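Local coordinates for protein glycosyl hydrolase, family 38 (Enterococcus faecalis, PDB 5KBP) that probably hydrolyses alpha-mannosidic linkages in carbohydrates, as a member of glycoside hydrolase family 38, at residues A[55-60]-A[90-95]; A[128-133]-A[352-357]; A[295-300]-A[712-717]. All blocks are in the same frame, centred on the assembly; numbering follows the deposited sequence.

Contact 1 of 3, residues A[55-60]-A[90-95]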
loop_
_atom_site.group_PDB
_atom_site.type_symbol
_atom_site.label_atom_id
_atom_site.label_comp_id
_atom_site.label_asym_id
_atom_site.label_seq_id
_atom_site.Cartn_x
_atom_site.Cartn_y
_atom_site.Cartn_z
ATOM N N ASP A 55 -5.799 -2.980 25.084
ATOM C CA ASP A 55 -5.488 -1.634 24.606
ATOM C C ASP A 55 -6.710 -0.897 24.060
ATOM O O ASP A 55 -6.570 0.026 23.252
ATOM C CB ASP A 55 -4.376 -1.677 23.552
ATOM C CG ASP A 55 -3.614 -0.373 23.456
ATOM O OD1 ASP A 55 -3.628 0.395 24.440
ATOM O OD2 ASP A 55 -2.995 -0.116 22.401
ATOM N N GLY A 56 -7.914 -1.286 24.476
ATOM C CA GLY A 56 -9.108 -0.551 24.104
ATOM C C GLY A 56 -9.485 -0.581 22.640
ATOM O O GLY A 56 -10.383 0.162 22.235
ATOM N N GLN A 57 -8.843 -1.424 21.832
ATOM C CA GLN A 57 -9.077 -1.466 20.394
ATOM C C GLN A 57 -9.330 -2.901 19.956
ATOM O O GLN A 57 -8.578 -3.808 20.326
ATOM C CB GLN A 57 -7.883 -0.877 19.634
ATOM C CG GLN A 57 -6.535 -1.306 20.188
ATOM C CD GLN A 57 -5.376 -0.803 19.356
ATOM O OE1 GLN A 57 -5.489 -0.649 18.140
ATOM N NE2 GLN A 57 -4.252 -0.536 20.008
ATOM N N THR A 58 -10.383 -3.099 19.162
ATOM C CA THR A 58 -10.754 -4.428 18.690
ATOM C C THR A 58 -9.962 -4.872 17.465
ATOM O O THR A 58 -9.986 -6.064 17.137
ATOM C CB THR A 58 -12.249 -4.472 18.359
ATOM O OG1 THR A 58 -12.531 -3.543 17.306
ATOM C CG2 THR A 58 -13.083 -4.109 19.579
ATOM N N ILE A 59 -9.268 -3.955 16.783
ATOM C CA ILE A 59 -8.529 -4.327 15.581
ATOM C C ILE A 59 -7.368 -5.262 15.898
ATOM O O ILE A 59 -6.853 -5.932 14.996
ATOM C CB ILE A 59 -8.029 -3.069 14.844
ATOM C CG1 ILE A 59 -7.728 -3.390 13.377
ATOM C CG2 ILE A 59 -6.793 -2.500 15.526
ATOM C CD1 ILE A 59 -7.191 -2.211 12.594
ATOM N N ILE A 60 -6.943 -5.329 17.163
ATOM C CA ILE A 60 -5.886 -6.261 17.550
ATOM C C ILE A 60 -6.334 -7.697 17.309
ATOM O O ILE A 60 -5.549 -8.544 16.866
ATOM C CB ILE A 60 -5.482 -6.026 19.018
ATOM C CG1 ILE A 60 -4.842 -4.644 19.180
ATOM C CG2 ILE A 60 -4.541 -7.121 19.509
ATOM C CD1 ILE A 60 -4.422 -4.328 20.598
ATOM N N TYR A 90 -12.524 0.645 17.853
ATOM C CA TYR A 90 -11.888 -0.149 16.809
ATOM C C TYR A 90 -10.387 0.111 16.770
ATOM O O TYR A 90 -9.587 -0.828 16.703
ATOM C CB TYR A 90 -12.535 0.161 15.457
ATOM C CG TYR A 90 -11.909 -0.545 14.276
ATOM C CD1 TYR A 90 -12.077 -1.912 14.086
ATOM C CD2 TYR A 90 -11.163 0.158 13.340
ATOM C CE1 TYR A 90 -11.509 -2.559 13.001
ATOM C CE2 TYR A 90 -10.592 -0.479 12.254
ATOM C CZ TYR A 90 -10.768 -1.837 12.089
ATOM O OH TYR A 90 -10.201 -2.472 11.008
ATOM N N ILE A 91 -9.991 1.382 16.823
ATOM C CA ILE A 91 -8.594 1.782 16.920
ATOM C C ILE A 91 -8.492 2.906 17.944
ATOM O O ILE A 91 -9.490 3.510 18.341
ATOM C CB ILE A 91 -8.014 2.229 15.560
ATOM C CG1 ILE A 91 -8.982 3.173 14.839
ATOM C CG2 ILE A 91 -7.701 1.024 14.689
ATOM C CD1 ILE A 91 -8.739 4.644 15.105
ATOM N N LEU A 92 -7.262 3.178 18.373
ATOM C CA LEU A 92 -6.971 4.304 19.254
ATOM C C LEU A 92 -6.542 5.479 18.384
ATOM O O LEU A 92 -5.428 5.490 17.851
ATOM C CB LEU A 92 -5.888 3.942 20.266
ATOM C CG LEU A 92 -6.175 2.766 21.200
ATOM C CD1 LEU A 92 -5.116 2.694 22.292
ATOM C CD2 LEU A 92 -7.574 2.869 21.793
ATOM N N GLN A 93 -7.420 6.464 18.243
ATOM C CA GLN A 93 -7.249 7.525 17.265
ATOM C C GLN A 93 -6.641 8.774 17.890
ATOM O O GLN A 93 -6.495 8.892 19.109
ATOM C CB GLN A 93 -8.594 7.882 16.622
ATOM C CG GLN A 93 -9.468 8.800 17.473
ATOM C CD GLN A 93 -10.181 8.077 18.601
ATOM O OE1 GLN A 93 -9.844 6.943 18.942
ATOM N NE2 GLN A 93 -11.180 8.732 19.182
ATOM N N ASP A 94 -6.281 9.715 17.021
ATOM C CA ASP A 94 -6.050 11.093 17.424
ATOM C C ASP A 94 -7.378 11.834 17.359
ATOM O O ASP A 94 -8.082 11.767 16.346
ATOM C CB ASP A 94 -5.017 11.769 16.524
ATOM C CG ASP A 94 -4.740 13.204 16.936
ATOM O OD1 ASP A 94 -5.508 14.101 16.527
ATOM O OD2 ASP A 94 -3.761 13.435 17.676
ATOM N N ASP A 95 -7.719 12.535 18.440
ATOM C CA ASP A 95 -9.050 13.124 18.551
ATOM C C ASP A 95 -9.269 14.224 17.518
ATOM O O ASP A 95 -10.246 14.194 16.763
ATOM C CB ASP A 95 -9.270 13.659 19.966
ATOM C CG ASP A 95 -9.745 12.585 20.926
ATOM O OD1 ASP A 95 -10.173 11.513 20.450
ATOM O OD2 ASP A 95 -9.701 12.814 22.153
#
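Ile59 sits over the Tyr90 ring, and the backbones of the same two residues are joined by a hydrogen bond, so one pair carries both kinds of attraction. The polar part is brief: Ile59 N donates to Tyr90 O at 3.1 Å, with the donor in the carbonyl plane and an N-H...O angle of 150°. The amide of Ile59, in helix 59-65, thus finds an acceptor in the loop 90-95.

The apolar part is larger. Ile59 CB makes a CH-pi contact 4.2 Å from the centroid of the Tyr90 ring, over its face. With CG1 anti to the backbone N (chi1 -159°), the longer branch runs on toward the phenol end, and Ile59 CD1 reaches Tyr90 CZ at 3.6 Å. The other branch lies alongside Ile91, Ile59 CG2 meeting Ile91 CG2 at 3.7 Å.

Further along, Leu92 pushes its methyls into the turn: Leu92 CD1 lies 3.2 Å from Asp55 O. Beside it Gln57 NE2 donates to Asp55 OD2 at 2.7 Å, the oxygen lying in the amide plane of Gln57 while the nitrogen stands above the carboxylate plane. Trp17 reinforces this pair, its N bonding Asp55 OD2 and its O accepting from Gln57 NE2.

In this buried corner of the N-terminal domain, then, apolar packing dominates, while Asp55 OD2 and Gln57 NE2 are satisfied by each other and by Trp17.

Contact 2 of 3, residues A[128-133]-A[352-357]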
loop_
_atom_site.group_PDB
_atom_site.type_symbol
_atom_site.label_atom_id
_atom_site.label_comp_id
_atom_site.label_asym_id
_atom_site.label_seq_id
_atom_site.Cartn_x
_atom_site.Cartn_y
_atom_site.Cartn_z
ATOM N N ASP A 128 -2.907 7.753 25.402
ATOM C CA ASP A 128 -1.803 8.514 24.829
ATOM C C ASP A 128 -2.281 9.544 23.810
ATOM O O ASP A 128 -1.488 9.996 22.977
ATOM C CB ASP A 128 -0.783 7.567 24.189
ATOM C CG ASP A 128 0.596 8.181 24.081
ATOM O OD1 ASP A 128 0.905 9.087 24.883
ATOM O OD2 ASP A 128 1.369 7.759 23.195
ATOM N N THR A 129 -3.554 9.930 23.860
ATOM C CA THR A 129 -4.096 10.858 22.876
ATOM C C THR A 129 -3.530 12.258 23.097
ATOM O O THR A 129 -3.538 12.774 24.218
ATOM C CB THR A 129 -5.622 10.887 22.956
ATOM O OG1 THR A 129 -6.131 9.548 22.897
ATOM C CG2 THR A 129 -6.203 11.690 21.800
ATOM N N PHE A 130 -3.039 12.869 22.020
ATOM C CA PHE A 130 -2.446 14.206 22.076
ATOM C C PHE A 130 -3.577 15.224 22.150
ATOM O O PHE A 130 -4.021 15.770 21.139
ATOM C CB PHE A 130 -1.555 14.458 20.865
ATOM C CG PHE A 130 -0.534 13.379 20.617
ATOM C CD1 PHE A 130 -0.001 12.644 21.665
ATOM C CD2 PHE A 130 -0.105 13.105 19.328
ATOM C CE1 PHE A 130 0.936 11.654 21.430
ATOM C CE2 PHE A 130 0.832 12.120 19.089
ATOM C CZ PHE A 130 1.353 11.393 20.140
ATOM N N GLY A 131 -4.051 15.485 23.365
ATOM C CA GLY A 131 -5.169 16.389 23.549
ATOM C C GLY A 131 -6.500 15.703 23.325
ATOM O O GLY A 131 -6.644 14.902 22.398
ATOM N N ASN A 132 -7.483 16.006 24.167
ATOM C CA ASN A 132 -8.787 15.365 24.108
ATOM C C ASN A 132 -9.859 16.381 23.733
ATOM O O ASN A 132 -9.883 17.497 24.259
ATOM C CB ASN A 132 -9.128 14.700 25.443
ATOM C CG ASN A 132 -8.303 13.450 25.694
ATOM O OD1 ASN A 132 -8.693 12.348 25.308
ATOM N ND2 ASN A 132 -7.154 13.617 26.337
ATOM N N MET A 133 -10.741 15.977 22.820
ATOM C CA MET A 133 -11.797 16.854 22.334
ATOM C C MET A 133 -12.739 17.251 23.467
ATOM O O MET A 133 -12.958 16.499 24.421
ATOM C CB MET A 133 -12.582 16.159 21.222
ATOM C CG MET A 133 -13.173 14.827 21.652
ATOM S SD MET A 133 -14.050 13.946 20.356
ATOM C CE MET A 133 -12.712 13.532 19.253
ATOM N N PRO A 352 -5.020 5.560 13.674
ATOM C CA PRO A 352 -4.219 5.511 14.905
ATOM C C PRO A 352 -3.332 6.743 15.009
ATOM O O PRO A 352 -2.825 7.247 14.005
ATOM C CB PRO A 352 -3.401 4.227 14.747
ATOM C CG PRO A 352 -4.278 3.350 13.957
ATOM C CD PRO A 352 -4.967 4.260 12.973
ATOM N N HIS A 353 -3.159 7.234 16.241
ATOM C CA HIS A 353 -2.577 8.562 16.429
ATOM C C HIS A 353 -1.197 8.671 15.790
ATOM O O HIS A 353 -0.886 9.679 15.149
ATOM C CB HIS A 353 -2.526 8.921 17.917
ATOM C CG HIS A 353 -1.742 7.958 18.754
ATOM N ND1 HIS A 353 -2.249 6.743 19.162
ATOM C CD2 HIS A 353 -0.497 8.041 19.279
ATOM C CE1 HIS A 353 -1.346 6.114 19.892
ATOM N NE2 HIS A 353 -0.273 6.881 19.978
ATOM N N ASP A 354 -0.366 7.637 15.921
ATOM C CA ASP A 354 0.945 7.680 15.280
ATOM C C ASP A 354 0.850 7.676 13.758
ATOM O O ASP A 354 1.780 8.142 13.091
ATOM C CB ASP A 354 1.805 6.511 15.756
ATOM C CG ASP A 354 2.255 6.673 17.192
ATOM O OD1 ASP A 354 2.220 7.813 17.701
ATOM O OD2 ASP A 354 2.652 5.664 17.812
ATOM N N SER A 355 -0.251 7.177 13.197
ATOM C CA SER A 355 -0.419 7.182 11.747
ATOM C C SER A 355 -0.824 8.563 11.240
ATOM O O SER A 355 -0.101 9.186 10.455
ATOM C CB SER A 355 -1.458 6.135 11.336
ATOM O OG SER A 355 -1.013 4.824 11.635
ATOM N N ILE A 356 -1.976 9.061 11.695
ATOM C CA ILE A 356 -2.537 10.283 11.127
ATOM C C ILE A 356 -1.741 11.513 11.550
ATOM O O ILE A 356 -1.702 12.512 10.822
ATOM C CB ILE A 356 -4.027 10.405 11.502
ATOM C CG1 ILE A 356 -4.680 11.575 10.764
ATOM C CG2 ILE A 356 -4.194 10.541 13.010
ATOM C CD1 ILE A 356 -4.642 11.441 9.253
ATOM N N CYS A 357 -1.083 11.470 12.712
ATOM C CA CYS A 357 -0.262 12.604 13.124
ATOM C C CYS A 357 0.973 12.771 12.249
ATOM O O CYS A 357 1.613 13.826 12.299
ATOM C CB CYS A 357 0.166 12.461 14.584
ATOM S SG CYS A 357 -1.163 12.693 15.788
#
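Phe130 projects from its loop toward the short helix 353-356 and meets His353 and Cys357 there. Its CB leaves the backbone at the centre of an inverse gamma turn, in which Gly131 N bonds weakly to Thr129 O. CG is anti to the carbonyl carbon (chi1 -51°), which aims the ring at the helix. Along one side of the ring, CD2 of Phe130 comes 3.7 Å from Cys357 SG, and Phe130 CE2 is 3.9 Å from the same sulfur, a sulfur-aromatic contact approached obliquely. At the tip, Phe130 CZ touches His353 CD2 at 3.9 Å. The two rings form an offset edge-to-face pair, the edge of His353 turned to the face of Phe130, with centroids 5.6 Å apart and planes at 84°.

Asp128 OD2 comes obliquely to the adjacent ring atom, 3.7 Å from His353 NE2, while Asp128 OD1 is held in a salt bridge by Arg152. An Asp and a His so placed are consistent with the metal-binding site of GH38 mannosidases.

The contact spans two parts of the fold: the loop between strand 124-126 and helix 136-141 in the N-terminal domain, and the turn of helix that precedes helix 362-393 in the middle domain. Lys307 NZ of helix 304-332 donates to Ile356 O.

Contact 3 of 3, residues A[295-300]-A[712-717]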
loop_
_atom_site.group_PDB
_atom_site.type_symbol
_atom_site.label_atom_id
_atom_site.label_comp_id
_atom_site.label_asym_id
_atom_site.label_seq_id
_atom_site.Cartn_x
_atom_site.Cartn_y
_atom_site.Cartn_z
ATOM N N THR A 295 3.081 19.819 23.791
ATOM C CA THR A 295 1.690 19.592 23.413
ATOM C C THR A 295 1.589 18.602 22.259
ATOM O O THR A 295 0.595 17.875 22.147
ATOM C CB THR A 295 1.029 20.921 23.031
ATOM O OG1 THR A 295 1.144 21.845 24.121
ATOM C CG2 THR A 295 -0.445 20.727 22.700
ATOM N N LEU A 296 2.619 18.550 21.411
ATOM C CA LEU A 296 2.632 17.776 20.171
ATOM C C LEU A 296 1.559 18.249 19.197
ATOM O O LEU A 296 1.121 17.487 18.330
ATOM C CB LEU A 296 2.494 16.272 20.441
ATOM C CG LEU A 296 3.454 15.718 21.497
ATOM C CD1 LEU A 296 3.302 14.212 21.634
ATOM C CD2 LEU A 296 4.894 16.090 21.169
ATOM N N ALA A 297 1.133 19.508 19.324
ATOM C CA ALA A 297 0.102 20.037 18.438
ATOM C C ALA A 297 0.615 20.216 17.016
ATOM O O ALA A 297 -0.181 20.218 16.070
ATOM C CB ALA A 297 -0.425 21.367 18.972
ATOM N N ASN A 298 1.931 20.365 16.841
ATOM C CA ASN A 298 2.505 20.525 15.509
ATOM C C ASN A 298 2.420 19.258 14.666
ATOM O O ASN A 298 2.842 19.281 13.505
ATOM C CB ASN A 298 3.960 20.985 15.616
ATOM C CG ASN A 298 4.080 22.390 16.167
ATOM O OD1 ASN A 298 4.777 22.626 17.153
ATOM N ND2 ASN A 298 3.389 23.332 15.536
ATOM N N THR A 299 1.894 18.159 15.212
ATOM C CA THR A 299 1.616 16.991 14.385
ATOM C C THR A 299 0.532 17.281 13.357
ATOM O O THR A 299 0.474 16.620 12.314
ATOM C CB THR A 299 1.204 15.808 15.261
ATOM O OG1 THR A 299 0.098 16.187 16.092
ATOM C CG2 THR A 299 2.361 15.358 16.140
ATOM N N SER A 300 -0.328 18.266 13.628
ATOM C CA SER A 300 -1.394 18.619 12.700
ATOM C C SER A 300 -0.863 19.152 11.375
ATOM O O SER A 300 -1.572 19.085 10.365
ATOM C CB SER A 300 -2.322 19.649 13.349
ATOM O OG SER A 300 -1.581 20.700 13.944
ATOM N N PRO A 712 0.430 26.762 18.678
ATOM C CA PRO A 712 -0.247 26.049 17.586
ATOM C C PRO A 712 -1.464 25.293 18.100
ATOM O O PRO A 712 -1.385 24.557 19.087
ATOM C CB PRO A 712 0.833 25.098 17.060
ATOM C CG PRO A 712 1.706 24.848 18.241
ATOM C CD PRO A 712 1.709 26.126 19.042
ATOM N N GLN A 713 -2.592 25.478 17.421
ATOM C CA GLN A 713 -3.851 24.858 17.797
ATOM C C GLN A 713 -4.371 23.990 16.659
ATOM O O GLN A 713 -4.022 24.185 15.490
ATOM C CB GLN A 713 -4.899 25.915 18.166
ATOM C CG GLN A 713 -4.576 26.705 19.419
ATOM C CD GLN A 713 -4.709 25.875 20.679
ATOM O OE1 GLN A 713 -5.418 24.869 20.703
ATOM N NE2 GLN A 713 -4.026 26.295 21.736
ATOM N N HIS A 714 -5.220 23.029 17.015
ATOM C CA HIS A 714 -5.853 22.154 16.039
ATOM C C HIS A 714 -7.144 22.781 15.534
ATOM O O HIS A 714 -7.904 23.376 16.302
ATOM C CB HIS A 714 -6.158 20.784 16.649
ATOM C CG HIS A 714 -4.971 20.110 17.264
ATOM N ND1 HIS A 714 -4.521 20.407 18.532
ATOM C CD2 HIS A 714 -4.148 19.146 16.788
ATOM C CE1 HIS A 714 -3.469 19.656 18.810
ATOM N NE2 HIS A 714 -3.221 18.884 17.768
ATOM N N GLN A 715 -7.392 22.643 14.235
ATOM C CA GLN A 715 -8.649 23.063 13.640
ATOM C C GLN A 715 -9.139 21.985 12.686
ATOM O O GLN A 715 -8.358 21.188 12.162
ATOM C CB GLN A 715 -8.524 24.396 12.888
ATOM C CG GLN A 715 -7.763 24.306 11.574
ATOM C CD GLN A 715 -7.811 25.598 10.781
ATOM O OE1 GLN A 715 -8.679 26.442 11.002
ATOM N NE2 GLN A 715 -6.874 25.760 9.854
ATOM N N GLN A 716 -10.452 21.967 12.476
ATOM C CA GLN A 716 -11.056 21.059 11.513
ATOM C C GLN A 716 -11.328 21.787 10.205
ATOM O O GLN A 716 -10.489 21.783 9.298
ATOM C CB GLN A 716 -12.347 20.458 12.074
ATOM C CG GLN A 716 -12.137 19.249 12.975
ATOM C CD GLN A 716 -12.007 17.954 12.194
ATOM O OE1 GLN A 716 -12.820 17.661 11.318
ATOM N NE2 GLN A 716 -10.980 17.173 12.509
ATOM N N ALA A 717 -12.488 22.431 10.105
ATOM C CA ALA A 717 -12.916 23.047 8.857
ATOM C C ALA A 717 -12.654 24.545 8.788
ATOM O O ALA A 717 -12.528 25.081 7.683
ATOM C CB ALA A 717 -14.409 22.789 8.623
#
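The His714 imidazole is the main flat group here. Ala297 and Ser300 approach it obliquely, and the Phe96 ring also meets it, planes about 20° apart. Ala297 CB lies 3.5 Å from His714 CE1, and Ser300 CB stands 3.9 Å from His714 CD2; both carbons are off the ring plane on the same side. The second flat group, the Asn298 amide, lies against the Pro712 ring, its ND2 3.5 Å from Pro712 CB. Its polar ends are engaged by others: ND2 donates to Glu737, and OD1 accepts from Phe574 N.

Ala297 CB also abuts the backbone, 3.3 Å from Pro712 O. The turn is tied within itself. Ser300 OG, set between its own N and carbonyl carbon (chi1 48°), folds back to donate to Ala297 O at 2.6 Å, and Ser300 N binds that same oxygen. Thr299 OG1 and N grip Leu296 O in the same paired way.

Across the two segments the join is therefore one of van der Waals packing. His714 NE2 is buried without a partner in the model, whereas the Asn298 amide, through Glu737 OE2 and Phe574 N, joins the middle and C-terminal domains by hydrogen bonds.

Contact 2 lies between the other two and touches both: its centre is about 11 Å from that of contact 1 and about 10 Å from that of contact 3, whereas contacts 1 and 3 are about 20 Å apart between centres and do not touch. Leu92 O is 3.3 Å from His353 N, a probable hydrogen bond that couples 90-95 to 352-357. Toward contact 3, Phe130 CE1 packs 3.5 Å from Leu296 CD1, and Cys357 CB lies 3.6 Å from Thr299 CB. The three together run from the N-terminal through the middle to the C-terminal domain. His16, beside Asp55, and Asp18, close to His353, are together with Asp128 and His353 consistent with the zinc site of GH38 mannosidases.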